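Local coordinates for bacterial regulatory proteins, tetR family (Corynebacterium glutamicum, PDB 3AQT), which represses transcription as a TetR-family regulator that binds resorcinol as its ligand and probably contacts DNA through a helix-turn-helix motif, at residues Q46-L51 with N85-R90; T53-L58 with A70-G75; D100-V105 with P152-I157; S126-V131 with D208-F213. One frame throughout, in Å; residues are numbered along the deposited sequence.

The four contacts show how an all-helical repressor varies its chemistry along its length. Contact 2 is partly buried, the others buried. Contacts 1 and 2 both use helix 41-62, touch through Leu51 and Ile72, and build the DNA-binding end; contact 1 packs aromatic rings against the helix, whereas contact 2 adds a serine-to-carbonyl bond to apolar packing. Contact 3, whose centre lies about 5 Å from the centre of the chain, is almost wholly apolar, and a salt bridge, Arg56 to Asp100, ties it to contact 2. Contact 4, across that centre from contacts 1 and 2, sets a buried salt bridge beside apolar packing at the resorcinol pocket and meets contact 3 where Val105 touches Leu130.

Contact 1 of 4, residues Q46-L51 with N85-R90; sequences QTRARL and NYFPDR
Arg48 and Tyr86 mark the closest backbone approach, their CA atoms 6.0 Å apart, where the irregular chain of 85-90 runs past one turn of the helix carrying 46-51. That helix sends Thr47, Arg48 and Leu51 to the contact, and the loop answers with two aromatic rings in succession. Thr47 lays its methyl almost squarely over the Tyr86 ring, CG2 standing 3.3 Å from the ring centroid and 8° off the normal, a CH-pi contact. The methyl lies anti to the backbone N of Thr47, which sets OG1 beside that N, and the hydroxyl bonds to the carbonyl of Lys43 in the preceding turn. Arg48 bends at chi3 (88°) and brings its guanidinium over one face of Phe87, the two planes 34° apart and NH2 3.2 Å from CE1. Its NE makes a weak bond to Tyr86 O at 3.4 Å. Leu51 meets the Phe87 ring at its edge, CD1 lying 3.9 Å from CE2, and the same methyl touches Tyr86 CB. Asn85, Tyr86 and Phe87 are the last residues of the predicted helix-turn-helix. Phe87 packs on Gln92 and Leu93, so it joins helix 41-62 to helix 90-111, while Tyr86 lies along Lys43 and Arg44 of the first.

Contact 2 of 4, residues T53-L58 with A70-G75; sequences TSARTL and AEITEG
Ser54 gives its hydroxyl proton to the carbonyl of Ile72, OG lying 2.7 Å from O, in the carbonyl plane and on a lone pair. With OG anti to the backbone N (chi1 -179°), the hydroxyl points across to the last turn of helix 69-75, where it also lies 3.4 Å from Gly75 CA. Beside this bond the contact is mainly packing of aliphatic groups. Ala55 CB meets the end of Ile72 at CD1, 4.0 Å away, and Leu58 sets CD1 against Glu71 CG at 3.7 Å. Helix 69-75 is the first helix of the predicted helix-turn-helix, and here it is packed on helix 41-62, the first helix of a TetR-type DNA-binding domain; the segment axes approach to 8.3 Å at an angle of 117°. A second shell surrounds these side chains. Glu71 extends its carboxylate to a salt bridge with Arg62, Ile72 also rests on Leu51, Met59 and Val67, and Ala55 is backed by Leu93 and Val97 of helix 90-111.

Contact 3 of 4, residues D100-V105 with P152-I157; sequences DAFESV and PVLMRI
Phe102 meets Leu154 face-on: the methyl CD2 of Leu154 stands 3.5 Å from the centroid of the ring and 7° off its normal, a CH-pi contact over the centre of one face. Val153 comes to the same ring from a different direction. Its CG1 lies in the ring plane at the edge, 3.5 Å from Phe102 CD2, and the two side chains cross at about a right angle. Ring face and ring rim are used by successive residues of one helix turn. One turn further on, Ile157 turns CG2, the branch anti to its backbone N, onto the backbone of the other helix, where it sits 3.4 Å from Glu103 CA and 3.6 Å from Glu103 CB. The two segment axes pass 9.6 Å apart at 37°, so the helices run in broadly the same direction. Helix 90-111 is the long connector between the two ends of the molecule. Trp140 adds an edge-to-face partner to Phe102, and Leu154 reaches Phe188 of the resorcinol pocket. No hydrogen bond crosses between the two segments, and the join rests on methyl groups fitted to a ring and a helix backbone; polar links between the helices come from Arg156, bonded to Glu99 and Gln95.

Contact 4 of 4, residues S126-V131 with D208-F213; sequences SLRHLV and DKDQIF. With RCO (resorcinol), chain D.
Arg128 can be followed outward from its helix to the carboxylate of Asp210. Its CB already lies 3.4 Å from Asp210 OD2, and CG passes the backbone carbonyl of the same residue, 3.6 Å from O. CD passes Asp210 OD2 at 3.9 Å. A bend at chi3 (60°) then turns the head so that Arg128 NE gives a nearly straight bond to Asp210 OD2, 3.0 Å long with an angle of 174° at the hydrogen. The oxygen lies in the guanidinium plane but is approached from above the carboxylate plane. At the tip, Gln211 lays CG over one face of the guanidinium, while NH1 bonds to the carbonyl of Arg234. Asp210 takes the less usual chi1 of 64°, CG between its backbone N and carbonyl carbon, which brings OD2 to this bond. Apolar packing lies alongside: Val131 sets CG1 3.8 Å from Asp210 CA, and its CG2 lies 3.9 Å from Phe213 CD2. Helix 209-220 continues this packing into the dimer, where Phe213 touches Cys186 of the second subunit. Elsewhere on helix 119-134, Ser126 CB lies 3.4 Å from C3 of resorcinol, with Leu127 and Leu130 also lining the pocket. A buried salt bridge between Arg128 and Asp210, with the Arg234 carbonyl taking NH1 of the same guanidinium, joins a pocket helix to a helix at the subunit interface, and probably favours both charged forms.

Contact 1 of 4, residues Q46-L51 with N85-R90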
loop_
_atom_site.group_PDB
_atom_site.type_symbol
_atom_site.label_atom_id
_atom_site.label_comp_id
_atom_site.label_asym_id
_atom_site.label_seq_id
_atom_site.Cartn_x
_atom_site.Cartn_y
_atom_site.Cartn_z
ATOM N N GLN B 46 -8.157 15.733 -28.608
ATOM C CA GLN B 46 -8.204 14.457 -29.308
ATOM C C GLN B 46 -6.847 13.755 -29.367
ATOM O O GLN B 46 -6.786 12.531 -29.451
ATOM C CB GLN B 46 -8.773 14.627 -30.721
ATOM C CG GLN B 46 -8.045 15.642 -31.573
ATOM C CD GLN B 46 -8.365 15.484 -33.051
ATOM O OE1 GLN B 46 -9.534 15.324 -33.440
ATOM N NE2 GLN B 46 -7.329 15.532 -33.887
ATOM N N THR B 47 -5.762 14.523 -29.322
ATOM C CA THR B 47 -4.428 13.933 -29.352
ATOM C C THR B 47 -4.179 13.191 -28.044
ATOM O O THR B 47 -3.645 12.079 -28.059
ATOM C CB THR B 47 -3.328 15.000 -29.565
ATOM O OG1 THR B 47 -3.552 15.669 -30.812
ATOM C CG2 THR B 47 -1.956 14.347 -29.609
ATOM N N ARG B 48 -4.560 13.795 -26.915
ATOM C CA ARG B 48 -4.385 13.122 -25.626
ATOM C C ARG B 48 -5.164 11.817 -25.692
ATOM O O ARG B 48 -4.660 10.760 -25.313
ATOM C CB ARG B 48 -4.911 13.964 -24.450
ATOM C CG ARG B 48 -4.027 15.147 -24.073
ATOM C CD ARG B 48 -4.572 15.959 -22.897
ATOM N NE ARG B 48 -4.139 15.458 -21.589
ATOM C CZ ARG B 48 -4.786 14.546 -20.862
ATOM N NH1 ARG B 48 -5.923 14.008 -21.303
ATOM N NH2 ARG B 48 -4.296 14.168 -19.685
ATOM N N ALA B 49 -6.391 11.897 -26.191
ATOM C CA ALA B 49 -7.240 10.728 -26.315
ATOM C C ALA B 49 -6.576 9.653 -27.169
ATOM O O ALA B 49 -6.584 8.466 -26.810
ATOM C CB ALA B 49 -8.576 11.129 -26.913
ATOM N N ARG B 50 -5.992 10.067 -28.294
ATOM C CA ARG B 50 -5.326 9.133 -29.195
ATOM C C ARG B 50 -4.072 8.539 -28.586
ATOM O O ARG B 50 -3.743 7.375 -28.837
ATOM C CB ARG B 50 -4.987 9.822 -30.512
ATOM C CG ARG B 50 -6.206 10.180 -31.318
ATOM C CD ARG B 50 -5.843 10.971 -32.548
ATOM N NE ARG B 50 -7.037 11.456 -33.226
ATOM C CZ ARG B 50 -7.022 12.186 -34.338
ATOM N NH1 ARG B 50 -5.865 12.514 -34.900
ATOM N NH2 ARG B 50 -8.163 12.579 -34.893
ATOM N N LEU B 51 -3.366 9.339 -27.796
ATOM C CA LEU B 51 -2.160 8.872 -27.127
ATOM C C LEU B 51 -2.543 7.823 -26.095
ATOM O O LEU B 51 -1.890 6.781 -25.980
ATOM C CB LEU B 51 -1.428 10.038 -26.455
ATOM C CG LEU B 51 -0.670 10.943 -27.433
ATOM C CD1 LEU B 51 -0.117 12.147 -26.715
ATOM C CD2 LEU B 51 0.456 10.145 -28.083
ATOM N N ASN B 85 3.791 17.867 -25.468
ATOM C CA ASN B 85 2.941 19.006 -25.767
ATOM C C ASN B 85 1.542 18.655 -25.280
ATOM O O ASN B 85 0.652 19.503 -25.261
ATOM C CB ASN B 85 2.893 19.262 -27.270
ATOM C CG ASN B 85 3.891 20.305 -27.720
ATOM O OD1 ASN B 85 4.057 20.534 -28.916
ATOM N ND2 ASN B 85 4.555 20.954 -26.767
ATOM N N TYR B 86 1.359 17.398 -24.879
ATOM C CA TYR B 86 0.057 16.915 -24.429
ATOM C C TYR B 86 0.078 16.309 -23.031
ATOM O O TYR B 86 -0.952 16.234 -22.367
ATOM C CB TYR B 86 -0.458 15.892 -25.435
ATOM C CG TYR B 86 -0.379 16.391 -26.858
ATOM C CD1 TYR B 86 -1.305 17.314 -27.350
ATOM C CD2 TYR B 86 0.635 15.955 -27.708
ATOM C CE1 TYR B 86 -1.222 17.787 -28.658
ATOM C CE2 TYR B 86 0.730 16.421 -29.015
ATOM C CZ TYR B 86 -0.200 17.334 -29.485
ATOM O OH TYR B 86 -0.108 17.783 -30.785
ATOM N N PHE B 87 1.253 15.859 -22.600
ATOM C CA PHE B 87 1.443 15.290 -21.267
ATOM C C PHE B 87 2.765 15.832 -20.717
ATOM O O PHE B 87 3.759 15.915 -21.441
ATOM C CB PHE B 87 1.503 13.765 -21.333
ATOM C CG PHE B 87 0.172 13.112 -21.581
ATOM C CD1 PHE B 87 -0.691 12.842 -20.522
ATOM C CD2 PHE B 87 -0.230 12.789 -22.876
ATOM C CE1 PHE B 87 -1.934 12.261 -20.748
ATOM C CE2 PHE B 87 -1.468 12.212 -23.109
ATOM C CZ PHE B 87 -2.323 11.948 -22.043
ATOM N N PRO B 88 2.792 16.225 -19.435
ATOM C CA PRO B 88 4.028 16.751 -18.853
ATOM C C PRO B 88 5.085 15.663 -18.727
ATOM O O PRO B 88 6.284 15.929 -18.824
ATOM C CB PRO B 88 3.570 17.269 -17.493
ATOM C CG PRO B 88 2.476 16.317 -17.136
ATOM C CD PRO B 88 1.707 16.227 -18.439
ATOM N N ASP B 89 4.636 14.433 -18.518
ATOM C CA ASP B 89 5.561 13.327 -18.374
ATOM C C ASP B 89 4.922 11.989 -18.701
ATOM O O ASP B 89 3.754 11.910 -19.075
ATOM C CB ASP B 89 6.099 13.277 -16.949
ATOM C CG ASP B 89 4.990 13.255 -15.919
ATOM O OD1 ASP B 89 4.736 14.312 -15.301
ATOM O OD2 ASP B 89 4.360 12.185 -15.740
ATOM N N ARG B 90 5.714 10.937 -18.533
ATOM C CA ARG B 90 5.282 9.580 -18.793
ATOM C C ARG B 90 4.252 9.130 -17.761
ATOM O O ARG B 90 3.237 8.540 -18.112
ATOM C CB ARG B 90 6.495 8.645 -18.767
ATOM C CG ARG B 90 6.170 7.193 -19.081
ATOM C CD ARG B 90 7.427 6.344 -19.182
ATOM N NE ARG B 90 7.209 5.125 -19.961
ATOM C CZ ARG B 90 6.517 4.075 -19.534
ATOM N NH1 ARG B 90 5.971 4.092 -18.326
ATOM N NH2 ARG B 90 6.377 3.007 -20.312
#

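Contact 2 of 4, residues T53-L58 with A70-G75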
loop_
_atom_site.group_PDB
_atom_site.type_symbol
_atom_site.label_atom_id
_atom_site.label_comp_id
_atom_site.label_asym_id
_atom_site.label_seq_id
_atom_site.Cartn_x
_atom_site.Cartn_y
_atom_site.Cartn_z
ATOM N N THR B 53 -5.156 5.885 -26.122
ATOM C CA THR B 53 -5.547 4.690 -26.869
ATOM C C THR B 53 -4.311 3.961 -27.381
ATOM O O THR B 53 -4.233 2.729 -27.326
ATOM C CB THR B 53 -6.452 5.061 -28.080
ATOM O OG1 THR B 53 -7.651 5.684 -27.603
ATOM C CG2 THR B 53 -6.826 3.818 -28.889
ATOM N N SER B 54 -3.346 4.723 -27.879
ATOM C CA SER B 54 -2.118 4.130 -28.400
ATOM C C SER B 54 -1.371 3.393 -27.293
ATOM O O SER B 54 -1.023 2.214 -27.434
ATOM C CB SER B 54 -1.218 5.213 -29.002
ATOM O OG SER B 54 -0.038 4.633 -29.534
ATOM N N ALA B 55 -1.138 4.097 -26.190
ATOM C CA ALA B 55 -0.438 3.523 -25.049
ATOM C C ALA B 55 -1.115 2.255 -24.555
ATOM O O ALA B 55 -0.445 1.264 -24.281
ATOM C CB ALA B 55 -0.353 4.544 -23.912
ATOM N N ARG B 56 -2.439 2.274 -24.443
ATOM C CA ARG B 56 -3.149 1.094 -23.960
ATOM C C ARG B 56 -3.023 -0.091 -24.894
ATOM O O ARG B 56 -2.783 -1.208 -24.464
ATOM C CB ARG B 56 -4.636 1.380 -23.755
ATOM C CG ARG B 56 -5.387 0.169 -23.209
ATOM C CD ARG B 56 -6.888 0.385 -23.218
ATOM N NE ARG B 56 -7.392 0.491 -24.582
ATOM C CZ ARG B 56 -8.143 1.490 -25.031
ATOM N NH1 ARG B 56 -8.490 2.484 -24.224
ATOM N NH2 ARG B 56 -8.535 1.494 -26.293
ATOM N N THR B 57 -3.208 0.149 -26.180
ATOM C CA THR B 57 -3.120 -0.933 -27.137
ATOM C C THR B 57 -1.737 -1.576 -27.136
ATOM O O THR B 57 -1.618 -2.800 -27.123
ATOM C CB THR B 57 -3.474 -0.426 -28.534
ATOM O OG1 THR B 57 -4.727 0.269 -28.463
ATOM C CG2 THR B 57 -3.595 -1.581 -29.516
ATOM N N LEU B 58 -0.696 -0.753 -27.128
ATOM C CA LEU B 58 0.673 -1.262 -27.122
ATOM C C LEU B 58 1.054 -1.970 -25.813
ATOM O O LEU B 58 1.584 -3.084 -25.829
ATOM C CB LEU B 58 1.646 -0.114 -27.416
ATOM C CG LEU B 58 1.482 0.478 -28.824
ATOM C CD1 LEU B 58 2.367 1.698 -29.002
ATOM C CD2 LEU B 58 1.815 -0.584 -29.850
ATOM N N ALA B 70 8.085 6.901 -27.934
ATOM C CA ALA B 70 8.297 7.055 -29.367
ATOM C C ALA B 70 7.301 6.160 -30.091
ATOM O O ALA B 70 6.644 6.576 -31.043
ATOM C CB ALA B 70 9.721 6.663 -29.742
ATOM N N GLU B 71 7.183 4.926 -29.629
ATOM C CA GLU B 71 6.260 3.998 -30.253
ATOM C C GLU B 71 4.800 4.425 -30.031
ATOM O O GLU B 71 3.943 4.231 -30.888
ATOM C CB GLU B 71 6.498 2.593 -29.707
ATOM C CG GLU B 71 5.741 1.535 -30.467
ATOM C CD GLU B 71 6.190 0.135 -30.124
ATOM O OE1 GLU B 71 5.706 -0.809 -30.794
ATOM O OE2 GLU B 71 7.019 -0.017 -29.191
ATOM N N ILE B 72 4.530 5.021 -28.878
ATOM C CA ILE B 72 3.192 5.481 -28.543
ATOM C C ILE B 72 2.791 6.662 -29.419
ATOM O O ILE B 72 1.641 6.765 -29.845
ATOM C CB ILE B 72 3.131 5.890 -27.054
ATOM C CG1 ILE B 72 3.211 4.633 -26.187
ATOM C CG2 ILE B 72 1.869 6.683 -26.765
ATOM C CD1 ILE B 72 3.512 4.887 -24.711
ATOM N N THR B 73 3.736 7.556 -29.682
ATOM C CA THR B 73 3.446 8.717 -30.508
ATOM C C THR B 73 3.246 8.281 -31.953
ATOM O O THR B 73 2.496 8.900 -32.699
ATOM C CB THR B 73 4.577 9.765 -30.434
ATOM O OG1 THR B 73 5.836 9.123 -30.646
ATOM C CG2 THR B 73 4.588 10.441 -29.077
ATOM N N GLU B 74 3.919 7.208 -32.346
ATOM C CA GLU B 74 3.771 6.702 -33.698
ATOM C C GLU B 74 2.353 6.149 -33.825
ATOM O O GLU B 74 1.637 6.464 -34.771
ATOM C CB GLU B 74 4.796 5.597 -33.976
ATOM C CG GLU B 74 4.758 5.061 -35.406
ATOM C CD GLU B 74 5.816 3.990 -35.678
ATOM O OE1 GLU B 74 5.746 2.900 -35.062
ATOM O OE2 GLU B 74 6.719 4.242 -36.514
ATOM N N GLY B 75 1.948 5.332 -32.856
ATOM C CA GLY B 75 0.619 4.753 -32.887
ATOM C C GLY B 75 -0.482 5.793 -32.956
ATOM O O GLY B 75 -1.555 5.531 -33.492
#

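Contact 3 of 4, residues D100-V105 with P152-I157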
loop_
_atom_site.group_PDB
_atom_site.type_symbol
_atom_site.label_atom_id
_atom_site.label_comp_id
_atom_site.label_asym_id
_atom_site.label_seq_id
_atom_site.Cartn_x
_atom_site.Cartn_y
_atom_site.Cartn_z
ATOM N N ASP B 100 -8.420 4.329 -17.174
ATOM C CA ASP B 100 -9.255 3.717 -18.183
ATOM C C ASP B 100 -9.513 2.253 -17.829
ATOM O O ASP B 100 -10.640 1.775 -17.917
ATOM C CB ASP B 100 -8.576 3.832 -19.554
ATOM C CG ASP B 100 -9.389 3.191 -20.666
ATOM O OD1 ASP B 100 -10.443 3.754 -21.039
ATOM O OD2 ASP B 100 -8.973 2.123 -21.164
ATOM N N ALA B 101 -8.472 1.543 -17.414
ATOM C CA ALA B 101 -8.625 0.135 -17.053
ATOM C C ALA B 101 -9.495 -0.075 -15.804
ATOM O O ALA B 101 -10.396 -0.915 -15.797
ATOM C CB ALA B 101 -7.255 -0.506 -16.844
ATOM N N PHE B 102 -9.227 0.686 -14.749
ATOM C CA PHE B 102 -9.991 0.539 -13.518
ATOM C C PHE B 102 -11.442 0.979 -13.669
ATOM O O PHE B 102 -12.347 0.347 -13.120
ATOM C CB PHE B 102 -9.333 1.322 -12.381
ATOM C CG PHE B 102 -7.933 0.884 -12.072
ATOM C CD1 PHE B 102 -7.574 -0.456 -12.162
ATOM C CD2 PHE B 102 -6.979 1.811 -11.665
ATOM C CE1 PHE B 102 -6.285 -0.870 -11.853
ATOM C CE2 PHE B 102 -5.683 1.412 -11.351
ATOM C CZ PHE B 102 -5.333 0.065 -11.445
ATOM N N GLU B 103 -11.672 2.057 -14.409
ATOM C CA GLU B 103 -13.033 2.544 -14.602
ATOM C C GLU B 103 -13.873 1.543 -15.399
ATOM O O GLU B 103 -15.053 1.360 -15.121
ATOM C CB GLU B 103 -13.022 3.894 -15.313
ATOM C CG GLU B 103 -14.404 4.471 -15.560
ATOM C CD GLU B 103 -14.341 5.772 -16.338
ATOM O OE1 GLU B 103 -15.400 6.281 -16.750
ATOM O OE2 GLU B 103 -13.222 6.289 -16.542
ATOM N N SER B 104 -13.267 0.889 -16.380
ATOM C CA SER B 104 -13.993 -0.085 -17.180
ATOM C C SER B 104 -14.555 -1.183 -16.297
ATOM O O SER B 104 -15.720 -1.569 -16.444
ATOM C CB SER B 104 -13.081 -0.715 -18.235
ATOM O OG SER B 104 -12.638 0.264 -19.153
ATOM N N VAL B 105 -13.729 -1.701 -15.393
ATOM C CA VAL B 105 -14.181 -2.757 -14.501
ATOM C C VAL B 105 -15.173 -2.204 -13.475
ATOM O O VAL B 105 -16.163 -2.853 -13.145
ATOM C CB VAL B 105 -12.979 -3.438 -13.796
ATOM C CG1 VAL B 105 -13.457 -4.322 -12.649
ATOM C CG2 VAL B 105 -12.231 -4.301 -14.802
ATOM N N PRO B 152 -3.302 6.040 -5.522
ATOM C CA PRO B 152 -4.061 7.266 -5.810
ATOM C C PRO B 152 -5.056 7.094 -6.965
ATOM O O PRO B 152 -6.155 7.648 -6.929
ATOM C CB PRO B 152 -2.966 8.286 -6.145
ATOM C CG PRO B 152 -1.775 7.786 -5.401
ATOM C CD PRO B 152 -1.851 6.291 -5.587
ATOM N N VAL B 153 -4.662 6.343 -7.992
ATOM C CA VAL B 153 -5.534 6.106 -9.139
ATOM C C VAL B 153 -6.724 5.258 -8.703
ATOM O O VAL B 153 -7.870 5.583 -8.995
ATOM C CB VAL B 153 -4.788 5.382 -10.290
ATOM C CG1 VAL B 153 -5.760 5.073 -11.423
ATOM C CG2 VAL B 153 -3.645 6.249 -10.811
ATOM N N LEU B 154 -6.449 4.169 -7.999
ATOM C CA LEU B 154 -7.510 3.309 -7.511
ATOM C C LEU B 154 -8.497 4.119 -6.672
ATOM O O LEU B 154 -9.709 3.937 -6.779
ATOM C CB LEU B 154 -6.929 2.160 -6.683
ATOM C CG LEU B 154 -6.255 1.066 -7.509
ATOM C CD1 LEU B 154 -5.480 0.127 -6.607
ATOM C CD2 LEU B 154 -7.309 0.314 -8.298
HETATM N N MSE B 155 -7.976 5.037 -5.864
HETATM C CA MSE B 155 -8.819 5.868 -5.011
HETATM C C MSE B 155 -9.686 6.864 -5.761
HETATM O O MSE B 155 -10.776 7.202 -5.308
HETATM C CB MSE B 155 -7.958 6.599 -3.975
HETATM C CG MSE B 155 -7.381 5.674 -2.906
HETATM SE SE MSE B 155 -8.677 5.059 -1.574
HETATM C CE MSE B 155 -9.874 4.107 -2.713
ATOM N N ARG B 156 -9.213 7.339 -6.905
ATOM C CA ARG B 156 -9.984 8.301 -7.686
ATOM C C ARG B 156 -11.111 7.613 -8.437
ATOM O O ARG B 156 -12.200 8.157 -8.573
ATOM C CB ARG B 156 -9.108 9.007 -8.734
ATOM C CG ARG B 156 -7.941 9.784 -8.204
ATOM C CD ARG B 156 -7.435 10.757 -9.249
ATOM N NE ARG B 156 -6.749 10.128 -10.381
ATOM C CZ ARG B 156 -5.428 9.989 -10.471
ATOM N NH1 ARG B 156 -4.640 10.425 -9.496
ATOM N NH2 ARG B 156 -4.891 9.447 -11.554
ATOM N N ILE B 157 -10.836 6.414 -8.933
ATOM C CA ILE B 157 -11.808 5.679 -9.729
ATOM C C ILE B 157 -12.683 4.670 -9.001
ATOM O O ILE B 157 -13.904 4.711 -9.141
ATOM C CB ILE B 157 -11.103 4.948 -10.896
ATOM C CG1 ILE B 157 -10.203 5.930 -11.656
ATOM C CG2 ILE B 157 -12.132 4.346 -11.834
ATOM C CD1 ILE B 157 -10.880 7.166 -12.312
#

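Contact 4 of 4, residues S126-V131 with D208-F213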
loop_
_atom_site.group_PDB
_atom_site.type_symbol
_atom_site.label_atom_id
_atom_site.label_comp_id
_atom_site.label_asym_id
_atom_site.label_seq_id
_atom_site.Cartn_x
_atom_site.Cartn_y
_atom_site.Cartn_z
ATOM N N SER B 126 -16.658 -7.890 -5.607
ATOM C CA SER B 126 -15.961 -6.836 -6.314
ATOM C C SER B 126 -14.459 -7.045 -6.160
ATOM O O SER B 126 -13.710 -7.026 -7.146
ATOM C CB SER B 126 -16.348 -5.464 -5.751
ATOM O OG SER B 126 -17.736 -5.213 -5.896
ATOM N N LEU B 127 -14.023 -7.254 -4.919
ATOM C CA LEU B 127 -12.611 -7.458 -4.648
ATOM C C LEU B 127 -12.066 -8.691 -5.353
ATOM O O LEU B 127 -10.963 -8.660 -5.901
ATOM C CB LEU B 127 -12.375 -7.547 -3.139
ATOM C CG LEU B 127 -12.704 -6.237 -2.408
ATOM C CD1 LEU B 127 -12.531 -6.409 -0.901
ATOM C CD2 LEU B 127 -11.800 -5.123 -2.937
ATOM N N ARG B 128 -12.840 -9.772 -5.363
ATOM C CA ARG B 128 -12.383 -10.989 -6.022
ATOM C C ARG B 128 -12.179 -10.752 -7.515
ATOM O O ARG B 128 -11.254 -11.303 -8.111
ATOM C CB ARG B 128 -13.369 -12.132 -5.783
ATOM C CG ARG B 128 -13.424 -12.582 -4.335
ATOM C CD ARG B 128 -14.505 -13.606 -4.125
ATOM N NE ARG B 128 -14.285 -14.785 -4.953
ATOM C CZ ARG B 128 -15.190 -15.739 -5.152
ATOM N NH1 ARG B 128 -16.389 -15.657 -4.584
ATOM N NH2 ARG B 128 -14.891 -16.784 -5.909
ATOM N N HIS B 129 -13.029 -9.925 -8.117
ATOM C CA HIS B 129 -12.873 -9.624 -9.538
ATOM C C HIS B 129 -11.582 -8.840 -9.791
ATOM O O HIS B 129 -10.894 -9.087 -10.779
ATOM C CB HIS B 129 -14.065 -8.819 -10.072
ATOM C CG HIS B 129 -15.235 -9.663 -10.459
ATOM N ND1 HIS B 129 -15.145 -10.665 -11.402
ATOM C CD2 HIS B 129 -16.518 -9.670 -10.025
ATOM C CE1 HIS B 129 -16.321 -11.252 -11.531
ATOM N NE2 HIS B 129 -17.171 -10.667 -10.707
ATOM N N LEU B 130 -11.261 -7.894 -8.905
ATOM C CA LEU B 130 -10.047 -7.099 -9.065
ATOM C C LEU B 130 -8.829 -8.013 -8.990
ATOM O O LEU B 130 -7.937 -7.935 -9.831
ATOM C CB LEU B 130 -9.969 -5.990 -8.000
ATOM C CG LEU B 130 -11.035 -4.880 -8.124
ATOM C CD1 LEU B 130 -10.860 -3.834 -7.049
ATOM C CD2 LEU B 130 -10.928 -4.229 -9.492
ATOM N N VAL B 131 -8.801 -8.908 -8.009
ATOM C CA VAL B 131 -7.669 -9.813 -7.883
ATOM C C VAL B 131 -7.513 -10.697 -9.116
ATOM O O VAL B 131 -6.414 -10.808 -9.660
ATOM C CB VAL B 131 -7.792 -10.702 -6.629
ATOM C CG1 VAL B 131 -6.720 -11.771 -6.641
ATOM C CG2 VAL B 131 -7.645 -9.848 -5.379
ATOM N N ASP B 208 -7.285 -20.122 -4.583
ATOM C CA ASP B 208 -8.383 -19.204 -4.325
ATOM C C ASP B 208 -7.855 -17.937 -3.675
ATOM O O ASP B 208 -8.437 -17.437 -2.713
ATOM N N LYS B 209 -6.750 -17.423 -4.202
ATOM C CA LYS B 209 -6.140 -16.214 -3.664
ATOM C C LYS B 209 -7.155 -15.099 -3.494
ATOM O O LYS B 209 -7.150 -14.400 -2.487
ATOM C CB LYS B 209 -5.005 -15.735 -4.573
ATOM C CG LYS B 209 -3.704 -16.505 -4.409
ATOM C CD LYS B 209 -2.670 -16.044 -5.421
ATOM C CE LYS B 209 -1.289 -16.582 -5.084
ATOM N NZ LYS B 209 -1.248 -18.067 -5.046
ATOM N N ASP B 210 -8.026 -14.937 -4.482
ATOM C CA ASP B 210 -9.042 -13.900 -4.432
ATOM C C ASP B 210 -9.988 -14.117 -3.247
ATOM O O ASP B 210 -10.355 -13.170 -2.545
ATOM C CB ASP B 210 -9.820 -13.874 -5.752
ATOM C CG ASP B 210 -10.591 -15.159 -6.006
ATOM O OD1 ASP B 210 -10.032 -16.247 -5.780
ATOM O OD2 ASP B 210 -11.755 -15.082 -6.448
ATOM N N GLN B 211 -10.367 -15.369 -3.014
ATOM C CA GLN B 211 -11.263 -15.692 -1.911
ATOM C C GLN B 211 -10.639 -15.353 -0.570
ATOM O O GLN B 211 -11.252 -14.687 0.266
ATOM C CB GLN B 211 -11.629 -17.173 -1.941
ATOM C CG GLN B 211 -12.577 -17.560 -3.066
ATOM C CD GLN B 211 -12.982 -19.021 -3.000
ATOM O OE1 GLN B 211 -13.057 -19.603 -1.919
ATOM N NE2 GLN B 211 -13.264 -19.614 -4.151
ATOM N N ILE B 212 -9.411 -15.812 -0.374
ATOM C CA ILE B 212 -8.698 -15.572 0.866
ATOM C C ILE B 212 -8.531 -14.084 1.119
ATOM O O ILE B 212 -8.690 -13.620 2.244
ATOM C CB ILE B 212 -7.321 -16.251 0.839
ATOM C CG1 ILE B 212 -7.504 -17.760 0.667
ATOM C CG2 ILE B 212 -6.571 -15.964 2.128
ATOM C CD1 ILE B 212 -6.243 -18.519 0.258
ATOM N N PHE B 213 -8.220 -13.326 0.075
ATOM C CA PHE B 213 -8.065 -11.894 0.248
ATOM C C PHE B 213 -9.396 -11.237 0.609
ATOM O O PHE B 213 -9.466 -10.414 1.521
ATOM C CB PHE B 213 -7.509 -11.233 -1.017
ATOM C CG PHE B 213 -7.481 -9.732 -0.931
ATOM C CD1 PHE B 213 -6.629 -9.093 -0.039
ATOM C CD2 PHE B 213 -8.372 -8.964 -1.670
ATOM C CE1 PHE B 213 -6.672 -7.710 0.119
ATOM C CE2 PHE B 213 -8.424 -7.584 -1.519
ATOM C CZ PHE B 213 -7.572 -6.954 -0.621
HETATM C C1 RCO D . -15.369 -1.568 -6.391
HETATM C C2 RCO D . -16.391 -1.850 -5.432
HETATM C C3 RCO D . -16.050 -2.439 -4.184
HETATM C C4 RCO D . -14.704 -2.734 -3.904
HETATM C C5 RCO D . -13.700 -2.457 -4.845
HETATM C C6 RCO D . -14.032 -1.870 -6.095
HETATM O O1 RCO D . -15.710 -0.993 -7.612
HETATM O O3 RCO D . -17.023 -2.729 -3.232
#